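Local coordinates for protein aldo-keto reductase 1 (Coptotermes gestroi, PDB 5KET) that probably reduces carbonyl compounds at the expense of NADPH, as aldo-keto reductases do, and binds NADP(+) in a TIM barrel, at residues 90-94 with 121-127; 150-155 with 181-186; 250-256 with 307-311. One frame throughout, in Å; residues are numbered along the deposited sequence.

Contact 1: 90-94 with 121-127; sequences PIGNR and LPVGFQY
Leu121 meets Pro90 at the C-terminal rim of a (beta/alpha)8 TIM barrel, where the neighbouring parallel strands 114-119 and 83-88 have run out into loops. Leu121 CB lies 3.9 Å from Pro90 CG, and the leucine side chain is also about 4 Å from the bound NADP. At Gly124 the contact passes to the backbone: its CA approaches Pro90 O to 3.3 Å in a CA-H...O contact. Phe125 then donates its N-H to that same oxygen, with 2.6 Å between Phe125 N and Pro90 O and a nearly straight angle of 166°, the donor standing above the carbonyl plane. Because CG of Phe125 sits beside its own backbone N (chi1 -51°), the ring lies alongside Pro90. Pro90 CB is 3.4 Å from the Phe125 ring centroid and only 5° off the normal, a CH-pi contact over the face. Ile91 CG2 approaches the edge of this ring, while Phe142 meets it edge-to-face. An alanine here would keep the backbone bond but would probably leave Pro90 CB without its aromatic face and open a gap between Pro90, Ile91 and Phe142. Farther on, Arg94 passes Tyr127 at about a right angle, its NH1 salt-bridged to Asp145. Ile91 O lies in the plane of the Tyr127 ring, at its edge, 3.6 Å from Tyr127 CD1.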
loop_
_atom_site.group_PDB
_atom_site.type_symbol
_atom_site.label_atom_id
_atom_site.label_comp_id
_atom_site.label_asym_id
_atom_site.label_seq_id
_atom_site.Cartn_x
_atom_site.Cartn_y
_atom_site.Cartn_z
ATOM N N PRO A 90 12.272 -4.665 -1.913
ATOM C CA PRO A 90 13.330 -4.658 -0.888
ATOM C C PRO A 90 14.703 -5.064 -1.413
ATOM O O PRO A 90 15.719 -4.704 -0.812
ATOM C CB PRO A 90 12.806 -5.648 0.157
ATOM C CG PRO A 90 11.326 -5.564 0.032
ATOM C CD PRO A 90 11.046 -5.317 -1.429
ATOM N N ILE A 91 14.752 -5.788 -2.538
ATOM C CA ILE A 91 16.039 -6.123 -3.148
ATOM C C ILE A 91 16.625 -4.970 -3.940
ATOM O O ILE A 91 17.687 -5.134 -4.559
ATOM C CB ILE A 91 15.951 -7.345 -4.082
ATOM C CG1 ILE A 91 14.986 -7.064 -5.235
ATOM C CG2 ILE A 91 15.560 -8.589 -3.298
ATOM C CD1 ILE A 91 14.948 -8.161 -6.282
ATOM N N GLY A 92 15.968 -3.813 -3.943
ATOM C CA GLY A 92 16.506 -2.634 -4.597
ATOM C C GLY A 92 16.665 -1.433 -3.684
ATOM O O GLY A 92 16.780 -0.307 -4.178
ATOM N N ASN A 93 16.697 -1.640 -2.366
ATOM C CA ASN A 93 16.872 -0.538 -1.415
ATOM C C ASN A 93 18.329 -0.092 -1.364
ATOM O O ASN A 93 18.989 -0.054 -0.323
ATOM C CB ASN A 93 16.368 -0.935 -0.040
ATOM C CG ASN A 93 14.972 -1.424 -0.086
ATOM O OD1 ASN A 93 14.587 -2.095 -1.033
ATOM N ND2 ASN A 93 14.184 -1.072 0.910
ATOM N N ARG A 94 18.817 0.268 -2.540
ATOM C CA ARG A 94 20.114 0.881 -2.724
ATOM C C ARG A 94 19.939 1.893 -3.846
ATOM O O ARG A 94 19.240 1.621 -4.825
ATOM C CB ARG A 94 21.179 -0.171 -3.058
ATOM C CG ARG A 94 20.837 -0.991 -4.285
ATOM C CD ARG A 94 21.434 -2.396 -4.251
ATOM N NE ARG A 94 20.634 -3.300 -3.428
ATOM C CZ ARG A 94 20.986 -3.703 -2.212
ATOM N NH1 ARG A 94 22.134 -3.295 -1.685
ATOM N NH2 ARG A 94 20.203 -4.516 -1.521
ATOM N N LEU A 121 9.740 -1.195 1.382
ATOM C CA LEU A 121 10.195 -1.553 2.737
ATOM C C LEU A 121 11.462 -0.807 3.155
ATOM O O LEU A 121 12.452 -0.833 2.413
ATOM C CB LEU A 121 10.428 -3.065 2.860
ATOM C CG LEU A 121 9.404 -3.807 3.728
ATOM C CD1 LEU A 121 8.040 -3.835 3.048
ATOM C CD2 LEU A 121 9.878 -5.207 4.044
ATOM N N PRO A 122 11.469 -0.209 4.350
ATOM C CA PRO A 122 12.699 0.305 4.930
ATOM C C PRO A 122 13.817 -0.725 4.988
ATOM O O PRO A 122 15.001 -0.353 5.019
ATOM C CB PRO A 122 12.280 0.723 6.339
ATOM C CG PRO A 122 10.819 0.622 6.404
ATOM C CD PRO A 122 10.301 -0.122 5.233
ATOM N N VAL A 123 13.492 -2.006 5.073
ATOM C CA VAL A 123 14.478 -3.063 5.261
ATOM C C VAL A 123 14.884 -3.572 3.893
ATOM O O VAL A 123 14.046 -4.034 3.118
ATOM C CB VAL A 123 13.917 -4.206 6.124
ATOM C CG1 VAL A 123 14.909 -5.359 6.197
ATOM C CG2 VAL A 123 13.528 -3.699 7.516
ATOM N N GLY A 124 16.174 -3.484 3.583
ATOM C CA GLY A 124 16.665 -3.934 2.299
ATOM C C GLY A 124 17.067 -5.401 2.302
ATOM O O GLY A 124 17.505 -5.947 3.309
ATOM N N PHE A 125 16.880 -6.043 1.156
ATOM C CA PHE A 125 17.463 -7.348 0.892
ATOM C C PHE A 125 18.666 -7.135 -0.015
ATOM O O PHE A 125 18.685 -6.209 -0.827
ATOM C CB PHE A 125 16.482 -8.308 0.207
ATOM C CG PHE A 125 15.143 -8.424 0.879
ATOM C CD1 PHE A 125 14.935 -7.968 2.170
ATOM C CD2 PHE A 125 14.086 -9.006 0.205
ATOM C CE1 PHE A 125 13.697 -8.077 2.766
ATOM C CE2 PHE A 125 12.853 -9.121 0.795
ATOM C CZ PHE A 125 12.654 -8.653 2.080
ATOM N N GLN A 126 19.678 -7.982 0.133
ATOM C CA GLN A 126 20.790 -7.905 -0.796
ATOM C C GLN A 126 20.328 -8.389 -2.150
ATOM O O GLN A 126 19.659 -9.418 -2.264
ATOM C CB GLN A 126 21.979 -8.745 -0.339
ATOM C CG GLN A 126 22.155 -8.834 1.123
ATOM C CD GLN A 126 23.128 -9.927 1.459
ATOM O OE1 GLN A 126 23.660 -10.566 0.571
ATOM N NE2 GLN A 126 23.363 -10.162 2.732
ATOM N N TYR A 127 20.679 -7.644 -3.184
ATOM C CA TYR A 127 20.287 -8.011 -4.535
ATOM C C TYR A 127 21.122 -9.222 -4.925
ATOM O O TYR A 127 22.323 -9.113 -5.187
ATOM C CB TYR A 127 20.458 -6.816 -5.476
ATOM C CG TYR A 127 20.178 -7.165 -6.898
ATOM C CD1 TYR A 127 18.912 -6.989 -7.450
ATOM C CD2 TYR A 127 21.177 -7.697 -7.694
ATOM C CE1 TYR A 127 18.665 -7.347 -8.774
ATOM C CE2 TYR A 127 20.947 -8.052 -8.989
ATOM C CZ TYR A 127 19.706 -7.883 -9.535
ATOM O OH TYR A 127 19.572 -8.266 -10.848
#

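Contact 2: 150-155 with 181-186; sequences LISLWK and RIVKSA
Trp154 and Ile182 share a first-torsion feature that brings them together: Trp154 CG is anti to its backbone N (chi1 179°), as is the CG2 branch of Ile182. The indole is thereby laid beneath helix 181-185, against the barrel strands, and the isoleucine methyl comes down on its face, the two side chains crossing at about a right angle. Ile182 CG2 is 3.5 Å from the centroid of the five-membered ring of Trp154 and 8° off its normal, which identifies a CH-pi contact over the face. Ala186 CB comes in obliquely, 3.7 Å from Trp154 NE1; that nitrogen has a weak hydrogen bond to Ile188 O. The other branch of Ile182 continues toward the start of the first helix, with CD1 4.3 Å from Leu150 CB.

Ile151 does not aim its CB at the partner helix, but the end of its chain does approach: CD1 lies against Ser185 and is 3.9 Å from Arg181 O. Ser185 OG is turned back into its own helix, donating to Ile182 O at 2.7 Å. The same carbonyl oxygen also accepts from Ser185 N, so two donors from one residue grip it. At the opposite end Leu150 CD1 comes within 4.0 Å of Arg181 NH1, which is salt-bridged to Glu333.

The axes of segments 150-155 and 181-185 approach to 9.8 Å and diverge by 55°. Trp154 and Ile182 both also rest on Leu171 of strand 166-172, which joins the two helices in sequence. This is the packing of consecutive outer helices against the parallel strands in the beta-alpha-beta units of a TIM barrel.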
loop_
_atom_site.group_PDB
_atom_site.type_symbol
_atom_site.label_atom_id
_atom_site.label_comp_id
_atom_site.label_asym_id
_atom_site.label_seq_id
_atom_site.Cartn_x
_atom_site.Cartn_y
_atom_site.Cartn_z
ATOM N N LEU A 150 18.952 5.193 3.772
ATOM C CA LEU A 150 17.703 5.728 3.230
ATOM C C LEU A 150 17.888 7.095 2.591
ATOM O O LEU A 150 17.325 7.361 1.525
ATOM C CB LEU A 150 16.638 5.785 4.323
ATOM C CG LEU A 150 16.426 4.433 5.001
ATOM C CD1 LEU A 150 15.446 4.532 6.152
ATOM C CD2 LEU A 150 15.971 3.396 3.980
ATOM N N ILE A 151 18.666 7.970 3.220
ATOM C CA ILE A 151 18.975 9.272 2.627
ATOM C C ILE A 151 19.476 9.108 1.206
ATOM O O ILE A 151 19.083 9.854 0.295
ATOM C CB ILE A 151 20.020 9.983 3.500
ATOM C CG1 ILE A 151 19.287 10.497 4.706
ATOM C CG2 ILE A 151 20.688 11.127 2.710
ATOM C CD1 ILE A 151 18.248 11.326 4.158
ATOM N N SER A 152 20.392 8.161 1.008
ATOM C CA SER A 152 20.953 7.908 -0.312
ATOM C C SER A 152 19.902 7.333 -1.235
ATOM O O SER A 152 19.820 7.708 -2.410
ATOM C CB SER A 152 22.123 6.937 -0.217
ATOM O OG SER A 152 22.785 7.040 1.022
ATOM N N LEU A 153 19.123 6.380 -0.725
ATOM C CA LEU A 153 18.103 5.721 -1.526
ATOM C C LEU A 153 17.040 6.713 -1.967
ATOM O O LEU A 153 16.629 6.730 -3.133
ATOM C CB LEU A 153 17.493 4.596 -0.708
ATOM C CG LEU A 153 16.341 3.802 -1.302
ATOM C CD1 LEU A 153 16.841 2.937 -2.449
ATOM C CD2 LEU A 153 15.711 2.968 -0.198
ATOM N N TRP A 154 16.614 7.570 -1.045
ATOM C CA TRP A 154 15.590 8.554 -1.344
ATOM C C TRP A 154 16.033 9.532 -2.428
ATOM O O TRP A 154 15.214 9.951 -3.256
ATOM C CB TRP A 154 15.225 9.298 -0.069
ATOM C CG TRP A 154 14.203 10.312 -0.322
ATOM C CD1 TRP A 154 14.375 11.656 -0.389
ATOM C CD2 TRP A 154 12.813 10.061 -0.607
ATOM N NE1 TRP A 154 13.172 12.269 -0.679
ATOM C CE2 TRP A 154 12.205 11.310 -0.815
ATOM C CE3 TRP A 154 12.035 8.907 -0.692
ATOM C CZ2 TRP A 154 10.825 11.430 -1.108
ATOM C CZ3 TRP A 154 10.664 9.033 -0.984
ATOM C CH2 TRP A 154 10.086 10.284 -1.186
ATOM N N LYS A 155 17.312 9.915 -2.442
ATOM C CA LYS A 155 17.788 10.814 -3.487
ATOM C C LYS A 155 17.680 10.171 -4.863
ATOM O O LYS A 155 17.468 10.871 -5.861
ATOM C CB LYS A 155 19.225 11.250 -3.192
ATOM C CG LYS A 155 19.326 12.203 -2.007
ATOM C CD LYS A 155 20.565 13.102 -2.106
ATOM C CE LYS A 155 20.629 14.085 -0.942
ATOM N NZ LYS A 155 19.345 14.841 -0.755
ATOM N N ARG A 181 13.509 11.796 9.153
ATOM C CA ARG A 181 14.859 11.877 8.603
ATOM C C ARG A 181 14.832 12.157 7.100
ATOM O O ARG A 181 15.624 12.958 6.592
ATOM C CB ARG A 181 15.626 10.592 8.891
ATOM C CG ARG A 181 15.934 10.387 10.361
ATOM C CD ARG A 181 16.618 9.029 10.611
ATOM N NE ARG A 181 17.701 8.799 9.649
ATOM C CZ ARG A 181 17.882 7.674 8.974
ATOM N NH1 ARG A 181 17.052 6.643 9.147
ATOM N NH2 ARG A 181 18.901 7.576 8.132
ATOM N N ILE A 182 13.919 11.512 6.381
ATOM C CA ILE A 182 13.881 11.670 4.931
ATOM C C ILE A 182 13.379 13.061 4.560
ATOM O O ILE A 182 13.963 13.741 3.707
ATOM C CB ILE A 182 13.029 10.551 4.301
ATOM C CG1 ILE A 182 13.791 9.223 4.377
ATOM C CG2 ILE A 182 12.650 10.889 2.871
ATOM C CD1 ILE A 182 13.123 8.083 3.661
ATOM N N VAL A 183 12.312 13.517 5.221
ATOM C CA VAL A 183 11.720 14.812 4.885
ATOM C C VAL A 183 12.695 15.948 5.174
ATOM O O VAL A 183 12.791 16.906 4.396
ATOM C CB VAL A 183 10.383 15.003 5.634
ATOM C CG1 VAL A 183 9.761 16.343 5.273
ATOM C CG2 VAL A 183 9.420 13.864 5.318
ATOM N N LYS A 184 13.436 15.869 6.290
ATOM C CA LYS A 184 14.402 16.908 6.623
ATOM C C LYS A 184 15.573 16.917 5.654
ATOM O O LYS A 184 16.335 17.908 5.632
ATOM C CB LYS A 184 14.912 16.723 8.059
ATOM N N SER A 185 15.758 15.834 4.887
ATOM C CA SER A 185 16.792 15.806 3.875
ATOM C C SER A 185 16.234 15.961 2.486
ATOM O O SER A 185 17.000 16.010 1.520
ATOM C CB SER A 185 17.437 14.441 3.873
ATOM O OG SER A 185 16.577 13.680 3.010
ATOM N N ALA A 186 14.924 15.920 2.363
ATOM C CA ALA A 186 14.287 15.703 1.081
ATOM C C ALA A 186 14.451 16.937 0.220
ATOM O O ALA A 186 14.172 18.056 0.661
ATOM C CB ALA A 186 12.798 15.375 1.249
#

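Contact 3: 250-256 with 307-311; sequences DPVVLKI and ELDSL
Val252 and Leu311 slide past each other in opposite directions, with Val252 CG1 3.6 Å from Leu311 CD1. The same leucine methyl is met by Val253, whose CG2 is 3.5 Å from Leu311 CD1, so Leu311 is held against two successive residues of the helix. Leu308 supplies the second hydrophobic arm. It comes at about a right angle to Val253 and more obliquely to Val252, and its CD2 stops 3.7 Å from Val252 CG1 and 4.1 Å from Val253 CG2.

These residues join helix 251-260, inserted ahead of barrel helix 264-273, to helix 302-310, beyond the last barrel helix 286-293: the pair matches the two extra helices, H1 and H2, that aldo-keto reductases add to the (beta/alpha)8 barrel. Helix 264-273 borders the contact as well: Val253 and Ile256 touch its Val267, and Leu308 touches His271.

Asp250 faces Leu311 from the opposite direction, its CG 3.7 Å from Leu311 CD2. With CG anti to the backbone N (chi1 -173°), its carboxylate folds over the beginning of the helix as an N-cap: Val252 N donates to Asp250 OD1 at 2.7 Å, bent to 140°. The other oxygen, OD2, is hydrogen-bonded to Tyr200 OH, so the two carboxylate oxygens have separate partners, which probably limits rotation of the group. At the far end of the contact Glu307, extended beyond CG, runs across Ile256, so that the apolar end of the isoleucine lies beside the carboxylate, with Glu307 CD 3.9 Å from Ile256 CD1.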
loop_
_atom_site.group_PDB
_atom_site.type_symbol
_atom_site.label_atom_id
_atom_site.label_comp_id
_atom_site.label_asym_id
_atom_site.label_seq_id
_atom_site.Cartn_x
_atom_site.Cartn_y
_atom_site.Cartn_z
ATOM N N ASP A 250 -17.106 -7.652 13.605
ATOM C CA ASP A 250 -17.281 -6.926 14.857
ATOM C C ASP A 250 -18.721 -6.414 14.962
ATOM O O ASP A 250 -19.245 -5.839 14.002
ATOM C CB ASP A 250 -16.299 -5.763 14.960
ATOM C CG ASP A 250 -16.330 -5.082 16.317
ATOM O OD1 ASP A 250 -17.422 -4.695 16.779
ATOM O OD2 ASP A 250 -15.252 -4.953 16.932
ATOM N N PRO A 251 -19.378 -6.617 16.103
ATOM C CA PRO A 251 -20.779 -6.178 16.228
ATOM C C PRO A 251 -20.945 -4.678 16.101
ATOM O O PRO A 251 -21.974 -4.214 15.577
ATOM C CB PRO A 251 -21.191 -6.663 17.627
ATOM C CG PRO A 251 -20.115 -7.552 18.101
ATOM C CD PRO A 251 -18.957 -7.517 17.181
ATOM N N VAL A 252 -19.970 -3.902 16.574
ATOM C CA VAL A 252 -20.029 -2.453 16.412
ATOM C C VAL A 252 -20.187 -2.095 14.942
ATOM O O VAL A 252 -21.105 -1.356 14.567
ATOM C CB VAL A 252 -18.784 -1.787 17.026
ATOM C CG1 VAL A 252 -18.587 -0.396 16.441
ATOM C CG2 VAL A 252 -18.917 -1.730 18.552
ATOM N N VAL A 253 -19.335 -2.656 14.082
ATOM C CA VAL A 253 -19.403 -2.258 12.680
ATOM C C VAL A 253 -20.674 -2.784 12.022
ATOM O O VAL A 253 -21.242 -2.128 11.137
ATOM C CB VAL A 253 -18.148 -2.711 11.914
ATOM C CG1 VAL A 253 -18.073 -1.987 10.575
ATOM C CG2 VAL A 253 -16.878 -2.456 12.732
ATOM N N LEU A 254 -21.164 -3.950 12.442
ATOM C CA LEU A 254 -22.419 -4.447 11.880
ATOM C C LEU A 254 -23.599 -3.601 12.325
ATOM O O LEU A 254 -24.502 -3.316 11.524
ATOM C CB LEU A 254 -22.634 -5.905 12.270
ATOM C CG LEU A 254 -21.677 -6.883 11.583
ATOM C CD1 LEU A 254 -21.803 -8.277 12.162
ATOM C CD2 LEU A 254 -21.950 -6.876 10.098
ATOM N N LYS A 255 -23.602 -3.182 13.593
ATOM C CA LYS A 255 -24.639 -2.276 14.067
ATOM C C LYS A 255 -24.663 -0.996 13.241
ATOM O O LYS A 255 -25.730 -0.555 12.795
ATOM C CB LYS A 255 -24.435 -1.964 15.550
ATOM N N ILE A 256 -23.490 -0.404 12.998
ATOM C CA ILE A 256 -23.441 0.819 12.198
ATOM C C ILE A 256 -23.807 0.521 10.745
ATOM O O ILE A 256 -24.386 1.372 10.058
ATOM C CB ILE A 256 -22.062 1.509 12.318
ATOM C CG1 ILE A 256 -21.917 2.267 13.644
ATOM C CG2 ILE A 256 -21.885 2.546 11.234
ATOM C CD1 ILE A 256 -21.484 1.462 14.814
ATOM N N GLU A 307 -17.650 5.296 18.119
ATOM C CA GLU A 307 -17.716 3.860 18.350
ATOM C C GLU A 307 -16.667 3.140 17.513
ATOM O O GLU A 307 -16.000 2.219 17.999
ATOM C CB GLU A 307 -19.110 3.325 18.035
ATOM C CG GLU A 307 -20.251 4.129 18.627
ATOM C CD GLU A 307 -21.567 3.848 17.918
ATOM O OE1 GLU A 307 -22.316 4.802 17.611
ATOM O OE2 GLU A 307 -21.846 2.660 17.652
ATOM N N LEU A 308 -16.489 3.560 16.258
ATOM C CA LEU A 308 -15.430 2.976 15.439
ATOM C C LEU A 308 -14.053 3.341 15.974
ATOM O O LEU A 308 -13.112 2.541 15.867
ATOM C CB LEU A 308 -15.582 3.418 13.980
ATOM C CG LEU A 308 -16.905 3.029 13.308
ATOM C CD1 LEU A 308 -16.888 3.352 11.825
ATOM C CD2 LEU A 308 -17.258 1.560 13.541
ATOM N N ASP A 309 -13.910 4.536 16.552
ATOM C CA ASP A 309 -12.646 4.887 17.183
ATOM C C ASP A 309 -12.362 3.994 18.387
ATOM O O ASP A 309 -11.200 3.666 18.654
ATOM C CB ASP A 309 -12.648 6.365 17.588
ATOM C CG ASP A 309 -12.459 7.308 16.401
ATOM O OD1 ASP A 309 -12.047 6.844 15.314
ATOM O OD2 ASP A 309 -12.715 8.522 16.564
ATOM N N SER A 310 -13.405 3.580 19.117
ATOM C CA SER A 310 -13.187 2.711 20.269
ATOM C C SER A 310 -12.639 1.354 19.856
ATOM O O SER A 310 -11.961 0.690 20.650
ATOM C CB SER A 310 -14.483 2.537 21.060
ATOM O OG SER A 310 -14.770 3.690 21.834
ATOM N N LEU A 311 -12.909 0.931 18.624
ATOM C CA LEU A 311 -12.492 -0.392 18.191
ATOM C C LEU A 311 -10.987 -0.506 18.035
ATOM O O LEU A 311 -10.467 -1.628 18.001
ATOM C CB LEU A 311 -13.174 -0.733 16.872
ATOM C CG LEU A 311 -14.683 -0.942 16.967
ATOM C CD1 LEU A 311 -15.212 -1.247 15.581
ATOM C CD2 LEU A 311 -15.002 -2.017 17.995
#

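Overall arrangement
Contacts 1 and 2 are neighbours, their centres 15 Å apart, and they touch directly: Leu153 CD1, on the helix of contact 2, packs 3.3 Å from Arg94 N of contact 1, and Leu150 CD2 lies 4.0 Å from Pro122 O. Contact 3 stands apart, its centre about 38 Å from that of contact 1, on the opposite side of the chain's centre, and about 39 Å from that of contact 2. Their relation to the cofactor differs. Contact 1 borders the site, with Pro90 about 4 Å, between side chains, from His120, predicted to bind substrate. Contacts 2 and 3 stand back from it: the side chain of Trp154 is about 14 Å, and that of Val253 about 11 Å, from the bound NADP.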